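Local atomic coordinates of nitrate regulatory protein (Klebsiella oxytoca, PDB entry 4AKK), a protein that senses nitrate and nitrite and, by binding the terminator in the nasF operon leader RNA, lets transcription of the nasFEDCBA operon read through. Residues 362-365 with 366-369; 375-378 with 379-383; 399-402 with 403-407. One frame throughout, in Å; residues are numbered along the deposited sequence.

Contact 1 (362-365 with 366-369); sequences DALE and ERKL
Glu-366 opens the second half of this run of helix by giving its N-H to the carbonyl of Asp-362, 3.0 Å from N to O, the regular bond from residue i+4 back to residue i. With CG beside its backbone N (chi1 -61°), Glu-366 brings that carbon to 3.1 Å from Asp-362 O, while the rest of the chain runs out extended. Glu-366 is buried, and the salt bridge of OE1 with Arg-402 gives its carboxylate a partner of opposite charge, which probably offsets the repulsion from Asp-362, whose OD2 stays 6.4 Å from Glu-366 OE2. Arg-367 comes next, its N bonded to Ala-363 O at 3.0 Å. Its long chain runs back along the helix, with CG 3.3 Å from the Ala-363 carbonyl oxygen. The small methyl of Ala-363 leaves room for the guanidinium to pass over it with one face, and Arg-367 CD, in the aliphatic part of the chain, meets Leu-364 CD2 at 4.0 Å. NH1 then reaches a salt bridge with Glu-218 on helix 217-240, a task suited to an arginine, whose aliphatic part can pack while its tip carries charge. Lys-368 bonds through N to Leu-364 O, and its side chain leaves anti to its own N (chi1 177°), then folds. It lies alongside Glu-365, pointing the same way, and NZ comes 3.8 Å from Glu-365 OE1, a long salt bridge between exposed residues. Leu-369 closes the run with a weak bond from N to Glu-365 O, its CD1 packing on Val-404 of helix 403-412. Successive i to i+4 backbone bonds make this a regular alpha-helical turn of the ANTAR domain, with Glu-366 and Leu-369 against helix 403-412 and Arg-367 toward helix 217-240.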
ATOM      1  N   ASP A 362      -4.610   0.158 -17.464  1.00 38.99           N
ATOM      2  CA  ASP A 362      -3.922   1.055 -16.534  1.00 40.69           C
ATOM      3  C   ASP A 362      -3.079   2.060 -17.292  1.00 39.80           C
ATOM      4  O   ASP A 362      -3.066   3.238 -16.953  1.00 34.94           O
ATOM      5  CB  ASP A 362      -3.076   0.272 -15.527  1.00 37.13           C
ATOM      6  CG  ASP A 362      -3.931  -0.501 -14.531  1.00 45.71           C
ATOM      7  OD1 ASP A 362      -5.127  -0.155 -14.379  1.00 47.99           O
ATOM      8  OD2 ASP A 362      -3.419  -1.453 -13.908  1.00 43.12           O
ATOM      9  N   ALA A 363      -2.410   1.592 -18.341  1.00 34.53           N
ATOM     10  CA  ALA A 363      -1.581   2.463 -19.163  1.00 37.69           C
ATOM     11  C   ALA A 363      -2.374   3.603 -19.783  1.00 39.03           C
ATOM     12  O   ALA A 363      -1.888   4.735 -19.871  1.00 40.46           O
ATOM     13  CB  ALA A 363      -0.880   1.662 -20.263  1.00 32.45           C
ATOM     14  N   LEU A 364      -3.581   3.296 -20.249  1.00 34.33           N
ATOM     15  CA  LEU A 364      -4.388   4.293 -20.942  1.00 34.63           C
ATOM     16  C   LEU A 364      -5.084   5.206 -19.944  1.00 30.89           C
ATOM     17  O   LEU A 364      -5.272   6.392 -20.200  1.00 31.18           O
ATOM     18  CB  LEU A 364      -5.392   3.626 -21.892  1.00 31.57           C
ATOM     19  CG  LEU A 364      -4.735   2.820 -23.017  1.00 43.92           C
ATOM     20  CD1 LEU A 364      -5.777   2.173 -23.914  1.00 40.69           C
ATOM     21  CD2 LEU A 364      -3.792   3.693 -23.836  1.00 39.85           C
ATOM     22  N   GLU A 365      -5.465   4.655 -18.802  1.00 27.32           N
ATOM     23  CA  GLU A 365      -5.915   5.503 -17.697  1.00 34.09           C
ATOM     24  C   GLU A 365      -4.878   6.579 -17.363  1.00 41.00           C
ATOM     25  O   GLU A 365      -5.213   7.750 -17.170  1.00 38.53           O
ATOM     26  CB  GLU A 365      -6.203   4.658 -16.462  1.00 38.27           C
ATOM     27  CG  GLU A 365      -7.629   4.163 -16.368  1.00 52.97           C
ATOM     28  CD  GLU A 365      -8.609   5.281 -16.040  1.00 68.26           C
ATOM     29  OE1 GLU A 365      -8.156   6.416 -15.745  1.00 64.03           O
ATOM     30  OE2 GLU A 365      -9.833   5.019 -16.074  1.00 67.28           O
ATOM     31  N   GLU A 366      -3.610   6.183 -17.310  1.00 36.49           N
ATOM     32  CA  GLU A 366      -2.549   7.106 -16.911  1.00 38.62           C
ATOM     33  C   GLU A 366      -2.230   8.085 -18.022  1.00 41.12           C
ATOM     34  O   GLU A 366      -1.893   9.248 -17.764  1.00 37.15           O
ATOM     35  CB  GLU A 366      -1.291   6.336 -16.506  1.00 34.61           C
ATOM     36  CG  GLU A 366      -1.536   5.407 -15.329  1.00 45.22           C
ATOM     37  CD  GLU A 366      -0.270   4.708 -14.872  1.00 50.02           C
ATOM     38  OE1 GLU A 366       0.741   4.797 -15.596  1.00 52.46           O
ATOM     39  OE2 GLU A 366      -0.289   4.073 -13.794  1.00 57.43           O
ATOM     40  N   ARG A 367      -2.334   7.620 -19.263  1.00 36.16           N
ATOM     41  CA  ARG A 367      -2.098   8.507 -20.387  1.00 35.92           C
ATOM     42  C   ARG A 367      -3.149   9.609 -20.454  1.00 34.54           C
ATOM     43  O   ARG A 367      -2.840  10.742 -20.819  1.00 36.66           O
ATOM     44  CB  ARG A 367      -2.011   7.723 -21.691  1.00 41.26           C
ATOM     45  CG  ARG A 367      -0.663   7.060 -21.831  1.00 48.25           C
ATOM     46  CD  ARG A 367      -0.657   5.967 -22.852  1.00 52.41           C
ATOM     47  NE  ARG A 367       0.509   5.108 -22.683  1.00 51.13           N
ATOM     48  CZ  ARG A 367       0.948   4.273 -23.617  1.00 56.09           C
ATOM     49  NH1 ARG A 367       0.313   4.204 -24.779  1.00 57.22           N
ATOM     50  NH2 ARG A 367       2.019   3.516 -23.394  1.00 47.18           N
ATOM     51  N   LYS A 368      -4.378   9.283 -20.066  1.00 35.22           N
ATOM     52  CA  LYS A 368      -5.459  10.270 -20.024  1.00 38.91           C
ATOM     53  C   LYS A 368      -5.088  11.410 -19.073  1.00 36.65           C
ATOM     54  O   LYS A 368      -5.296  12.593 -19.364  1.00 37.26           O
ATOM     55  CB  LYS A 368      -6.773   9.628 -19.560  1.00 37.25           C
ATOM     56  CG  LYS A 368      -7.919  10.638 -19.434  1.00 37.45           C
ATOM     57  CD  LYS A 368      -8.717  10.435 -18.155  1.00 50.00           C
ATOM     58  CE  LYS A 368      -9.358   9.062 -18.114  1.00 53.29           C
ATOM     59  NZ  LYS A 368     -10.518   9.023 -17.185  1.00 56.57           N
ATOM     60  N   LEU A 369      -4.543  11.042 -17.926  1.00 34.72           N
ATOM     61  CA  LEU A 369      -4.068  12.031 -16.969  1.00 33.11           C
ATOM     62  C   LEU A 369      -2.941  12.879 -17.533  1.00 31.36           C
ATOM     63  O   LEU A 369      -2.923  14.097 -17.351  1.00 30.54           O
ATOM     64  CB  LEU A 369      -3.621  11.341 -15.692  1.00 35.33           C
ATOM     65  CG  LEU A 369      -4.785  10.642 -15.003  1.00 38.41           C
ATOM     66  CD1 LEU A 369      -4.302   9.721 -13.889  1.00 35.09           C
ATOM     67  CD2 LEU A 369      -5.763  11.684 -14.479  1.00 41.94           C
TER

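Contact 2 (375-378 with 379-383); sequences SVLM and TYQGM
With chi1 of -61°, Thr-379 holds OG1 beside its own backbone N, and from there the hydroxyl donates to Ser-375 O, 3.1 Å away. The Thr-379 N-H reaches the same oxygen at 2.9 Å, from the opposite face of the carbonyl plane, so one acceptor is gripped twice by one residue. A threonine suits this exposed last turn of helix 360-380 because its hydroxyl can bond back to the helix. Tyr-380 bonds straight through N to Val-376 O (N-H...O 167°). Its ring turns an edge to that oxygen, CD2 lying 3.3 Å from Val-376 O, while Thr-379 CG2 lies over one face, offset toward the rim, and Val-376 CG1 comes to 4.1 Å of Tyr-380 CD2. Further on, Gly-382 has a positive phi, easily adopted without a side chain, where this ANTAR-domain chain turns toward helix 385-399. Met-383 N makes a weak bond to Leu-377 O, and Met-383 SD packs 4.0 Å from Leu-377 CB. Gln-381 runs beside Leu-377, and both pack on Leu-416 of the second subunit. Chiefly neutral hydrogen bonds to carbonyl oxygens thus hold the last turn, with the weak Met-383 bond beyond it and no charged pair involved.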
ATOM      1  N   SER A 375      -2.509  19.503 -21.707  1.00 39.67           N
ATOM      2  CA  SER A 375      -3.449  20.563 -22.064  1.00 46.43           C
ATOM      3  C   SER A 375      -3.349  21.749 -21.113  1.00 45.01           C
ATOM      4  O   SER A 375      -3.418  22.897 -21.543  1.00 47.16           O
ATOM      5  CB  SER A 375      -4.879  20.032 -22.086  1.00 44.72           C
ATOM      6  OG  SER A 375      -4.942  18.851 -22.866  1.00 51.17           O
ATOM      7  N   VAL A 376      -3.183  21.471 -19.823  1.00 42.54           N
ATOM      8  CA  VAL A 376      -3.053  22.541 -18.840  1.00 41.02           C
ATOM      9  C   VAL A 376      -1.863  23.429 -19.166  1.00 47.45           C
ATOM     10  O   VAL A 376      -1.964  24.654 -19.117  1.00 48.63           O
ATOM     11  CB  VAL A 376      -2.918  22.002 -17.399  1.00 38.38           C
ATOM     12  CG1 VAL A 376      -2.411  23.103 -16.463  1.00 43.36           C
ATOM     13  CG2 VAL A 376      -4.256  21.441 -16.912  1.00 42.52           C
ATOM     14  N   LEU A 377      -0.734  22.808 -19.491  1.00 42.51           N
ATOM     15  CA  LEU A 377       0.462  23.548 -19.875  1.00 45.45           C
ATOM     16  C   LEU A 377       0.272  24.261 -21.215  1.00 45.76           C
ATOM     17  O   LEU A 377       0.777  25.361 -21.422  1.00 47.86           O
ATOM     18  CB  LEU A 377       1.675  22.616 -19.933  1.00 43.42           C
ATOM     19  CG  LEU A 377       2.055  21.928 -18.615  1.00 40.48           C
ATOM     20  CD1 LEU A 377       3.162  20.917 -18.806  1.00 37.80           C
ATOM     21  CD2 LEU A 377       2.445  22.960 -17.576  1.00 43.14           C
ATOM     22  N   MET A 378      -0.462  23.633 -22.123  1.00 42.39           N
ATOM     23  CA  MET A 378      -0.674  24.210 -23.442  1.00 47.92           C
ATOM     24  C   MET A 378      -1.541  25.468 -23.367  1.00 54.43           C
ATOM     25  O   MET A 378      -1.381  26.392 -24.165  1.00 55.48           O
ATOM     26  CB  MET A 378      -1.279  23.177 -24.396  1.00 50.04           C
ATOM     27  CG  MET A 378      -0.270  22.145 -24.908  1.00 48.51           C
ATOM     28  SD  MET A 378      -1.042  20.662 -25.588  1.00 38.65           S
ATOM     29  CE  MET A 378      -1.839  21.298 -27.061  1.00 44.48           C
ATOM     30  N   THR A 379      -2.438  25.506 -22.385  1.00 55.29           N
ATOM     31  CA  THR A 379      -3.409  26.589 -22.259  1.00 53.25           C
ATOM     32  C   THR A 379      -2.941  27.733 -21.363  1.00 56.39           C
ATOM     33  O   THR A 379      -2.956  28.897 -21.761  1.00 59.80           O
ATOM     34  CB  THR A 379      -4.734  26.066 -21.702  1.00 54.10           C
ATOM     35  OG1 THR A 379      -5.275  25.091 -22.598  1.00 54.26           O
ATOM     36  CG2 THR A 379      -5.718  27.206 -21.528  1.00 56.37           C
ATOM     37  N   TYR A 380      -2.527  27.399 -20.151  1.00 52.18           N
ATOM     38  CA  TYR A 380      -2.204  28.415 -19.163  1.00 57.26           C
ATOM     39  C   TYR A 380      -0.746  28.822 -19.212  1.00 65.30           C
ATOM     40  O   TYR A 380      -0.303  29.643 -18.414  1.00 75.07           O
ATOM     41  CB  TYR A 380      -2.583  27.929 -17.766  1.00 56.79           C
ATOM     42  CG  TYR A 380      -4.053  27.613 -17.662  1.00 61.02           C
ATOM     43  CD1 TYR A 380      -4.975  28.604 -17.350  1.00 59.49           C
ATOM     44  CD2 TYR A 380      -4.527  26.334 -17.915  1.00 56.83           C
ATOM     45  CE1 TYR A 380      -6.328  28.323 -17.275  1.00 57.49           C
ATOM     46  CE2 TYR A 380      -5.876  26.043 -17.839  1.00 55.23           C
ATOM     47  CZ  TYR A 380      -6.772  27.042 -17.518  1.00 62.25           C
ATOM     48  OH  TYR A 380      -8.116  26.752 -17.442  1.00 68.50           O
ATOM     49  N   GLN A 381       0.002  28.263 -20.155  1.00 62.75           N
ATOM     50  CA  GLN A 381       1.429  28.546 -20.212  1.00 63.18           C
ATOM     51  C   GLN A 381       1.957  28.630 -21.644  1.00 61.85           C
ATOM     52  O   GLN A 381       3.138  28.886 -21.865  1.00 66.51           O
ATOM     53  CB  GLN A 381       2.198  27.509 -19.397  1.00 66.97           C
ATOM     54  CG  GLN A 381       3.483  28.032 -18.797  1.00 74.65           C
ATOM     55  CD  GLN A 381       3.748  27.441 -17.434  1.00 75.69           C
ATOM     56  OE1 GLN A 381       2.873  26.807 -16.844  1.00 81.70           O
ATOM     57  NE2 GLN A 381       4.956  27.649 -16.919  1.00 79.01           N
ATOM     58  N   GLY A 382       1.068  28.414 -22.607  1.00 58.62           N
ATOM     59  CA  GLY A 382       1.381  28.645 -24.005  1.00 55.58           C
ATOM     60  C   GLY A 382       2.408  27.702 -24.593  1.00 63.01           C
ATOM     61  O   GLY A 382       3.117  28.053 -25.538  1.00 65.99           O
ATOM     62  N   MET A 383       2.486  26.497 -24.043  1.00 60.31           N
ATOM     63  CA  MET A 383       3.444  25.517 -24.524  1.00 53.11           C
ATOM     64  C   MET A 383       2.904  24.783 -25.741  1.00 57.54           C
ATOM     65  O   MET A 383       1.695  24.589 -25.873  1.00 50.53           O
ATOM     66  CB  MET A 383       3.781  24.511 -23.420  1.00 51.10           C
ATOM     67  CG  MET A 383       4.688  25.048 -22.327  1.00 55.83           C
ATOM     68  SD  MET A 383       5.323  23.708 -21.296  1.00 42.13           S
ATOM     69  CE  MET A 383       6.183  24.629 -20.036  1.00 46.48           C
TER

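Contact 3 (399-402 with 403-407); sequences KNQR and MVEIA
Glu-405 OE1 takes the backbone N-H of Arg-402 at 2.7 Å, the shortest polar bond here, the donor standing 37° out of the carboxylate plane. The same oxygen lies 3.2 Å from Gln-401 CB. Glutamate is the right length for this, since its chain runs extended beyond CG and carries the carboxylate back from the first turn to the residue that precedes the helix. In return the Arg-402 carbonyl receives the N-H of Ile-406, 3.1 Å from N to O and in the carbonyl plane, and a weak bond from Glu-405 N. Arg-402 is thus the N-cap residue of helix 403-412, and the carboxylate at i+3 bonding back to its N-H is the return half of a capping box; no side-chain bond from the cap itself completes it. An acid suits the place, as its negative charge probably gains from the positive end of the helix dipole. The chain enters from a Schellman motif at Asn-400, which ends helix 385-399, so two helices of the ANTAR domain are joined by a very short link. Arg-402 bends at chi3 (62°) and lies alongside Val-404, whose CG1 lies over one face of the guanidinium, offset toward the rim, 3.7 Å from NH1. A water in the guanidinium plane bridges NH1 to Glu-405 OE2, while NH2 turns to Glu-366 of helix 360-380. Beyond the cap, Ile-406 sends CD1 back to Gln-401 CB at 4.0 Å, and both residues pack on Thr-412 of the second subunit.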
ATOM      1  N   LYS A 399      12.228  15.345  -9.982  1.00 40.46           N
ATOM      2  CA  LYS A 399      11.542  15.043  -8.732  1.00 34.98           C
ATOM      3  C   LYS A 399      11.563  13.556  -8.404  1.00 42.28           C
ATOM      4  O   LYS A 399      11.036  13.146  -7.370  1.00 41.11           O
ATOM      5  CB  LYS A 399      10.102  15.546  -8.786  1.00 37.21           C
ATOM      6  CG  LYS A 399       9.980  17.060  -8.687  1.00 36.03           C
ATOM      7  CD  LYS A 399      10.356  17.517  -7.281  1.00 36.42           C
ATOM      8  CE  LYS A 399      10.531  19.020  -7.212  1.00 44.72           C
ATOM      9  NZ  LYS A 399      10.928  19.443  -5.839  1.00 54.24           N
ATOM     10  N   ASN A 400      12.171  12.752  -9.277  1.00 35.54           N
ATOM     11  CA  ASN A 400      12.204  11.303  -9.078  1.00 33.32           C
ATOM     12  C   ASN A 400      10.798  10.721  -8.917  1.00 41.63           C
ATOM     13  O   ASN A 400      10.544   9.897  -8.039  1.00 39.05           O
ATOM     14  CB  ASN A 400      13.041  10.950  -7.850  1.00 40.50           C
ATOM     15  CG  ASN A 400      14.460  11.505  -7.924  1.00 43.84           C
ATOM     16  OD1 ASN A 400      15.127  11.424  -8.958  1.00 45.34           O
ATOM     17  ND2 ASN A 400      14.925  12.071  -6.821  1.00 50.48           N
ATOM     18  N   GLN A 401       9.879  11.166  -9.765  1.00 36.74           N
ATOM     19  CA  GLN A 401       8.527  10.619  -9.777  1.00 36.39           C
ATOM     20  C   GLN A 401       8.173  10.186 -11.200  1.00 35.15           C
ATOM     21  O   GLN A 401       8.836  10.584 -12.160  1.00 36.59           O
ATOM     22  CB  GLN A 401       7.527  11.660  -9.275  1.00 33.53           C
ATOM     23  CG  GLN A 401       7.812  12.161  -7.860  1.00 32.78           C
ATOM     24  CD  GLN A 401       6.745  13.111  -7.344  1.00 37.56           C
ATOM     25  OE1 GLN A 401       5.583  13.043  -7.758  1.00 40.50           O
ATOM     26  NE2 GLN A 401       7.130  13.997  -6.428  1.00 40.49           N
ATOM     27  N   ARG A 402       7.139   9.362 -11.334  1.00 37.33           N
ATOM     28  CA  ARG A 402       6.677   8.946 -12.650  1.00 36.50           C
ATOM     29  C   ARG A 402       5.968  10.132 -13.288  1.00 32.83           C
ATOM     30  O   ARG A 402       5.509  11.023 -12.584  1.00 32.12           O
ATOM     31  CB  ARG A 402       5.738   7.751 -12.542  1.00 40.25           C
ATOM     32  CG  ARG A 402       6.271   6.564 -11.732  1.00 43.82           C
ATOM     33  CD  ARG A 402       5.173   5.499 -11.608  1.00 47.05           C
ATOM     34  NE  ARG A 402       4.796   4.983 -12.922  1.00 41.84           N
ATOM     35  CZ  ARG A 402       3.597   4.502 -13.239  1.00 48.96           C
ATOM     36  NH1 ARG A 402       2.622   4.461 -12.335  1.00 43.72           N
ATOM     37  NH2 ARG A 402       3.375   4.066 -14.473  1.00 41.72           N
ATOM     38  N   MET A 403       5.912  10.161 -14.615  1.00 35.55           N
ATOM     39  CA  MET A 403       5.198  11.216 -15.340  1.00 33.60           C
ATOM     40  C   MET A 403       3.726  11.308 -14.908  1.00 28.83           C
ATOM     41  O   MET A 403       3.177  12.396 -14.807  1.00 26.48           O
ATOM     42  CB  MET A 403       5.293  11.009 -16.868  1.00 26.73           C
ATOM     43  CG  MET A 403       6.653  11.398 -17.534  1.00 33.62           C
ATOM     44  SD  MET A 403       6.651  11.329 -19.366  1.00 24.10           S
ATOM     45  CE  MET A 403       5.549  12.681 -19.760  1.00 30.21           C
ATOM     46  N   VAL A 404       3.081  10.172 -14.654  1.00 28.08           N
ATOM     47  CA  VAL A 404       1.676  10.216 -14.268  1.00 29.82           C
ATOM     48  C   VAL A 404       1.494  10.854 -12.893  1.00 29.70           C
ATOM     49  O   VAL A 404       0.485  11.519 -12.646  1.00 31.97           O
ATOM     50  CB  VAL A 404       0.976   8.837 -14.341  1.00 33.50           C
ATOM     51  CG1 VAL A 404       1.608   7.839 -13.376  1.00 27.80           C
ATOM     52  CG2 VAL A 404      -0.530   8.998 -14.084  1.00 31.58           C
ATOM     53  N   GLU A 405       2.486  10.681 -12.020  1.00 33.95           N
ATOM     54  CA  GLU A 405       2.483  11.325 -10.699  1.00 35.30           C
ATOM     55  C   GLU A 405       2.659  12.833 -10.822  1.00 30.16           C
ATOM     56  O   GLU A 405       1.997  13.592 -10.139  1.00 30.81           O
ATOM     57  CB  GLU A 405       3.567  10.734  -9.793  1.00 31.02           C
ATOM     58  CG  GLU A 405       3.319   9.290  -9.397  1.00 37.38           C
ATOM     59  CD  GLU A 405       4.543   8.635  -8.765  1.00 48.57           C
ATOM     60  OE1 GLU A 405       5.675   9.078  -9.061  1.00 43.63           O
ATOM     61  OE2 GLU A 405       4.377   7.675  -7.978  1.00 55.30           O
ATOM     62  N   ILE A 406       3.549  13.263 -11.705  1.00 33.24           N
ATOM     63  CA  ILE A 406       3.684  14.685 -12.003  1.00 32.22           C
ATOM     64  C   ILE A 406       2.371  15.224 -12.533  1.00 29.58           C
ATOM     65  O   ILE A 406       1.947  16.314 -12.167  1.00 29.57           O
ATOM     66  CB  ILE A 406       4.752  14.936 -13.090  1.00 35.95           C
ATOM     67  CG1 ILE A 406       6.129  14.462 -12.618  1.00 30.34           C
ATOM     68  CG2 ILE A 406       4.746  16.411 -13.515  1.00 31.86           C
ATOM     69  CD1 ILE A 406       6.553  15.019 -11.254  1.00 26.97           C
ATOM     70  N   ALA A 407       1.740  14.456 -13.418  1.00 28.76           N
ATOM     71  CA  ALA A 407       0.499  14.876 -14.051  1.00 25.19           C
ATOM     72  C   ALA A 407      -0.599  15.042 -13.023  1.00 28.29           C
ATOM     73  O   ALA A 407      -1.351  16.025 -13.055  1.00 27.29           O
ATOM     74  CB  ALA A 407       0.066  13.865 -15.118  1.00 28.96           C
TER
HETATM   75  O   HOH W   1       2.668   5.586  -9.462  1.00 53.37           O

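In the fold
All three contacts are local ones within the ANTAR domain, but they hold different stages of its helices: contact 1 the early part of helix 360-380, contact 2 the end of that helix, contact 3 the start of helix 403-412. Contact 1 lies mostly at the surface, the other two are partly buried. Contacts 1 and 3, with centres about 13 Å apart, are joined by one salt bridge and the packing of Val-404. Contact 2 touches neither; like contact 3 it meets the second subunit. Contacts 1 and 3 have charged groups as well as backbone bonds (a long surface ion pair in one, a carboxylate at a helix start in the other), whereas contact 2 has none.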